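Local coordinates for hypothetical protein TM0486 (Thermotoga maritima, PDB 1VK8) that binds thiamin and is involved in the response of the cell to oxidative conditions, at residues G94-I98 with E99-S103; K70-A73 with R74-Q78. One frame throughout, in Å; residues are numbered along the deposited sequence.

Contact 1. Residues G94-I98 with E99-S103; sequences GGITI and EEKVS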
loop_
_atom_site.group_PDB
_atom_site.type_symbol
_atom_site.label_atom_id
_atom_site.label_comp_id
_atom_site.label_asym_id
_atom_site.label_seq_id
_atom_site.Cartn_x
_atom_site.Cartn_y
_atom_site.Cartn_z
ATOM N N GLY C 94 -23.560 -1.556 0.485
ATOM C CA GLY C 94 -24.389 -2.374 -0.402
ATOM C C GLY C 94 -23.581 -3.491 -1.078
ATOM O O GLY C 94 -24.154 -4.386 -1.678
ATOM N N GLY C 95 -22.254 -3.403 -1.019
ATOM C CA GLY C 95 -21.374 -4.450 -1.492
ATOM C C GLY C 95 -20.607 -4.138 -2.762
ATOM O O GLY C 95 -21.040 -3.349 -3.596
ATOM N N ILE C 96 -19.423 -4.742 -2.874
ATOM C CA ILE C 96 -18.619 -4.735 -4.088
ATOM C C ILE C 96 -17.928 -6.103 -4.205
ATOM O O ILE C 96 -17.566 -6.732 -3.186
ATOM C CB ILE C 96 -17.580 -3.570 -4.082
ATOM C CG1 ILE C 96 -16.860 -3.433 -5.435
ATOM C CG2 ILE C 96 -16.571 -3.733 -2.962
ATOM C CD1 ILE C 96 -17.730 -2.928 -6.564
ATOM N N THR C 97 -17.729 -6.549 -5.435
ATOM C CA THR C 97 -17.187 -7.880 -5.703
ATOM C C THR C 97 -16.007 -7.791 -6.651
ATOM O O THR C 97 -15.805 -6.774 -7.311
ATOM C CB THR C 97 -18.246 -8.776 -6.384
ATOM O OG1 THR C 97 -18.722 -8.144 -7.576
ATOM C CG2 THR C 97 -19.473 -8.936 -5.519
ATOM N N ILE C 98 -15.246 -8.886 -6.720
ATOM C CA ILE C 98 -14.143 -9.004 -7.656
ATOM C C ILE C 98 -14.642 -8.792 -9.090
ATOM O O ILE C 98 -14.063 -7.982 -9.839
ATOM C CB ILE C 98 -13.426 -10.381 -7.459
ATOM C CG1 ILE C 98 -12.655 -10.405 -6.134
ATOM C CG2 ILE C 98 -12.499 -10.663 -8.634
ATOM C CD1 ILE C 98 -12.103 -11.790 -5.730
ATOM N N GLU C 99 -15.736 -9.471 -9.448
ATOM C CA GLU C 99 -16.258 -9.473 -10.814
ATOM C C GLU C 99 -16.654 -8.074 -11.237
ATOM O O GLU C 99 -16.399 -7.674 -12.358
ATOM C CB GLU C 99 -17.447 -10.434 -10.936
ATOM C CG GLU C 99 -18.027 -10.595 -12.332
ATOM C CD GLU C 99 -19.279 -11.469 -12.368
ATOM O OE1 GLU C 99 -19.614 -12.113 -11.342
ATOM O OE2 GLU C 99 -19.932 -11.517 -13.440
ATOM N N GLU C 100 -17.224 -7.296 -10.326
ATOM C CA GLU C 100 -17.644 -5.933 -10.658
ATOM C C GLU C 100 -16.443 -5.072 -11.032
ATOM O O GLU C 100 -16.568 -4.124 -11.787
ATOM C CB GLU C 100 -18.402 -5.274 -9.493
ATOM C CG GLU C 100 -19.800 -5.825 -9.299
ATOM C CD GLU C 100 -20.485 -5.306 -8.046
ATOM O OE1 GLU C 100 -20.220 -5.834 -6.955
ATOM O OE2 GLU C 100 -21.305 -4.369 -8.151
ATOM N N LYS C 101 -15.276 -5.402 -10.502
ATOM C CA LYS C 101 -14.057 -4.652 -10.794
ATOM C C LYS C 101 -13.194 -5.196 -11.950
ATOM O O LYS C 101 -12.455 -4.437 -12.571
ATOM C CB LYS C 101 -13.246 -4.576 -9.522
ATOM C CG LYS C 101 -14.011 -3.993 -8.345
ATOM C CD LYS C 101 -13.389 -4.368 -7.020
ATOM C CE LYS C 101 -12.351 -3.365 -6.668
ATOM N NZ LYS C 101 -11.696 -3.854 -5.499
ATOM N N VAL C 102 -13.262 -6.483 -12.267
ATOM C CA VAL C 102 -12.364 -7.055 -13.293
ATOM C C VAL C 102 -13.013 -7.664 -14.519
ATOM O O VAL C 102 -12.319 -7.926 -15.487
ATOM C CB VAL C 102 -11.481 -8.209 -12.735
ATOM C CG1 VAL C 102 -10.730 -7.768 -11.522
ATOM C CG2 VAL C 102 -12.321 -9.460 -12.457
ATOM N N SER C 103 -14.306 -7.965 -14.457
ATOM C CA SER C 103 -14.961 -8.756 -15.508
ATOM C C SER C 103 -14.763 -8.149 -16.884
ATOM O O SER C 103 -14.551 -8.876 -17.845
ATOM C CB SER C 103 -16.456 -8.922 -15.225
ATOM O OG SER C 103 -17.117 -7.676 -15.209
HETATM O O HOH W 1 -21.553 -2.766 -6.217
#
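Thr-97 is the N-cap of the short helix 98-102 that follows the last sheet strand, and it meets Glu-100 in the first turn. Thr-97 OG1 accepts from Glu-100 N at 3.2 Å, with an angle of 152° at the hydrogen, and donates to Glu-100 OE1 at 2.8 Å, engaging the oxygen's anti lone pair. With chi1 at 56°, OG1 sits between backbone N and carbonyl carbon, where it can serve both partners. Were Thr-97 an alanine, Glu-100 N would lose this acceptor and the carboxylate its hydroxyl mate, which would probably fray the helix start and let the Glu-100 side chain turn. An acidic residue suits this first turn, where the helix dipole is likely to favour negative charge. A water molecule lies between Glu-100 OE2 and Gly-95 O.

Lys-101 lays its methylene chain across Ile-96 at about a right angle, CD 3.9 Å from Ile-96 CG1, while its NZ reaches Asp-90 in a salt bridge and Thr-17 in a hydrogen bond. Ile-98 and Val-102 stand side by side, CG2 to CG2 at 4.0 Å, and Ile-98 also packs against Pro-53 of the second subunit. Ile-98 O takes Val-102 N at 3.0 Å and Lys-101 N at 2.9 Å. Farther along, Ser-103 N and Ser-103 OG grip Glu-99 O from opposite faces of its plane, OG at 2.9 Å.

Contact 2. Residues K70-A73 with R74-Q78; sequences KELA and RYLEQ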
loop_
_atom_site.group_PDB
_atom_site.type_symbol
_atom_site.label_atom_id
_atom_site.label_comp_id
_atom_site.label_asym_id
_atom_site.label_seq_id
_atom_site.Cartn_x
_atom_site.Cartn_y
_atom_site.Cartn_z
ATOM N N LYS C 70 -6.840 -11.891 11.708
ATOM C CA LYS C 70 -6.263 -12.136 13.040
ATOM C C LYS C 70 -5.609 -13.512 13.126
ATOM O O LYS C 70 -4.488 -13.653 13.614
ATOM C CB LYS C 70 -7.298 -12.021 14.163
ATOM C CG LYS C 70 -7.986 -10.699 14.339
ATOM C CD LYS C 70 -8.979 -10.848 15.459
ATOM C CE LYS C 70 -10.054 -9.841 15.437
ATOM N NZ LYS C 70 -11.027 -10.206 16.491
ATOM N N GLU C 71 -6.334 -14.526 12.675
ATOM C CA GLU C 71 -5.837 -15.906 12.647
ATOM C C GLU C 71 -4.650 -16.062 11.710
ATOM O O GLU C 71 -3.712 -16.766 12.037
ATOM C CB GLU C 71 -6.963 -16.868 12.252
ATOM C CG GLU C 71 -8.061 -16.964 13.305
ATOM C CD GLU C 71 -9.366 -17.556 12.779
ATOM O OE1 GLU C 71 -9.429 -17.952 11.603
ATOM O OE2 GLU C 71 -10.338 -17.623 13.560
ATOM N N LEU C 72 -4.703 -15.421 10.544
ATOM C CA LEU C 72 -3.604 -15.454 9.589
ATOM C C LEU C 72 -2.286 -14.969 10.203
ATOM O O LEU C 72 -1.252 -15.637 10.078
ATOM C CB LEU C 72 -3.929 -14.624 8.343
ATOM C CG LEU C 72 -2.819 -14.560 7.268
ATOM C CD1 LEU C 72 -2.537 -15.932 6.732
ATOM C CD2 LEU C 72 -3.226 -13.629 6.175
ATOM N N ALA C 73 -2.325 -13.827 10.877
ATOM C CA ALA C 73 -1.123 -13.247 11.489
ATOM C C ALA C 73 -0.521 -14.189 12.532
ATOM O O ALA C 73 0.698 -14.414 12.558
ATOM C CB ALA C 73 -1.444 -11.934 12.092
ATOM N N ARG C 74 -1.370 -14.746 13.396
ATOM C CA ARG C 74 -0.906 -15.673 14.421
ATOM C C ARG C 74 -0.287 -16.877 13.778
ATOM O O ARG C 74 0.714 -17.374 14.234
ATOM C CB ARG C 74 -2.059 -16.166 15.313
ATOM C CG ARG C 74 -2.446 -15.313 16.508
ATOM C CD ARG C 74 -1.705 -14.006 16.686
ATOM N NE ARG C 74 -2.223 -13.255 17.838
ATOM C CZ ARG C 74 -2.046 -11.950 18.046
ATOM N NH1 ARG C 74 -1.370 -11.222 17.176
ATOM N NH2 ARG C 74 -2.560 -11.366 19.127
ATOM N N TYR C 75 -0.930 -17.374 12.732
ATOM C CA TYR C 75 -0.472 -18.558 12.024
ATOM C C TYR C 75 0.915 -18.321 11.430
ATOM O O TYR C 75 1.795 -19.177 11.524
ATOM C CB TYR C 75 -1.477 -18.894 10.914
ATOM C CG TYR C 75 -1.062 -20.028 10.037
ATOM C CD1 TYR C 75 -0.974 -21.325 10.540
ATOM C CD2 TYR C 75 -0.764 -19.820 8.700
ATOM C CE1 TYR C 75 -0.591 -22.361 9.734
ATOM C CE2 TYR C 75 -0.398 -20.858 7.892
ATOM C CZ TYR C 75 -0.304 -22.121 8.417
ATOM O OH TYR C 75 0.073 -23.143 7.602
ATOM N N LEU C 76 1.094 -17.158 10.816
ATOM C CA LEU C 76 2.337 -16.820 10.121
ATOM C C LEU C 76 3.531 -16.615 11.036
ATOM O O LEU C 76 4.667 -16.830 10.617
ATOM C CB LEU C 76 2.172 -15.579 9.254
ATOM C CG LEU C 76 1.223 -15.774 8.053
ATOM C CD1 LEU C 76 1.058 -14.462 7.331
ATOM C CD2 LEU C 76 1.735 -16.886 7.158
ATOM N N GLU C 77 3.305 -16.223 12.280
ATOM C CA GLU C 77 4.445 -16.033 13.177
ATOM C C GLU C 77 5.254 -17.300 13.430
ATOM O O GLU C 77 6.396 -17.187 13.818
ATOM C CB GLU C 77 4.100 -15.341 14.504
ATOM C CG GLU C 77 2.863 -15.781 15.235
ATOM C CD GLU C 77 2.781 -15.205 16.644
ATOM O OE1 GLU C 77 3.632 -14.358 17.010
ATOM O OE2 GLU C 77 1.860 -15.616 17.391
ATOM N N GLN C 78 4.689 -18.479 13.195
ATOM C CA GLN C 78 5.469 -19.728 13.223
ATOM C C GLN C 78 6.571 -19.737 12.157
ATOM O O GLN C 78 7.579 -20.394 12.316
ATOM C CB GLN C 78 4.625 -20.959 12.890
ATOM C CG GLN C 78 3.261 -21.113 13.516
ATOM C CD GLN C 78 2.421 -22.193 12.797
ATOM O OE1 GLN C 78 2.966 -23.137 12.207
ATOM N NE2 GLN C 78 1.108 -22.055 12.859
#
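Glu-71 O and Leu-72 O each accept, at 2.9 Å, the amide four residues on, from Tyr-75 N and Leu-76 N, the alpha-helical pattern of the last turns of helix 62-76. This is the second helix of a ferredoxin-like fold, in which two helices pack on a four-stranded antiparallel sheet. The Arg-74 N bond to Lys-70 O is weak because it is long, 3.3 Å, though nearly straight; Ala-73 O accepts from Glu-77 N in a more bent bond, with 141° at the hydrogen.

Leu-72 and Leu-76, one turn apart, cover the side of the helix that faces the sheet, resting on Ile-20 and Val-22 of strand 16-24. Branched apolar chains suit this buried place because they mesh with each other as well as with the strand: Leu-72 CG lies 3.9 Å from Leu-76 CD1. Leu-72 holds CG anti to its backbone N (chi1 179°) and beside its carbonyl carbon, which leans the branch forward to its partner; Leu-76 CG in turn lies 3.2 Å from Leu-72 O.

Tyr-75 spans the boundary between buried and open surface. Its CB nestles 3.3 Å from Glu-71 O, and its ring runs off beyond the turn to meet Lys-41 in a cation-pi contact and Phe-79 edge-to-face.

Another face of the helix meets the third subunit. There Ala-73 is small enough to let Phe-62 of that subunit come close, and Lys-70 forms a salt bridge with that subunit's Asp-67. Arg-74 also packs on this Phe-62, its long chain bent sharply at chi2 (3°), with CG 3.9 Å from Lys-70 O and CB 3.7 Å from Glu-71 O.

In the fold
Both contacts are local, each within a few residues of helix or helix start, and both are partly buried; they lie on opposite sides of the chain's centre, their own centres 28 Å apart. Contact 2 belongs to a long helix of the ferredoxin-like fold, so its chemistry is regular backbone bonding with leucines turned to the sheet and charged side chains at a subunit interface. Contact 1 is a helix beginning near the C-terminal end, where a side-chain cap replaces missing backbone partners. Strand 16-24 serves both, offering Thr-17 to the lysine of contact 1 and apolar residues to contact 2. The third subunit touches both, while the second packs on contact 1.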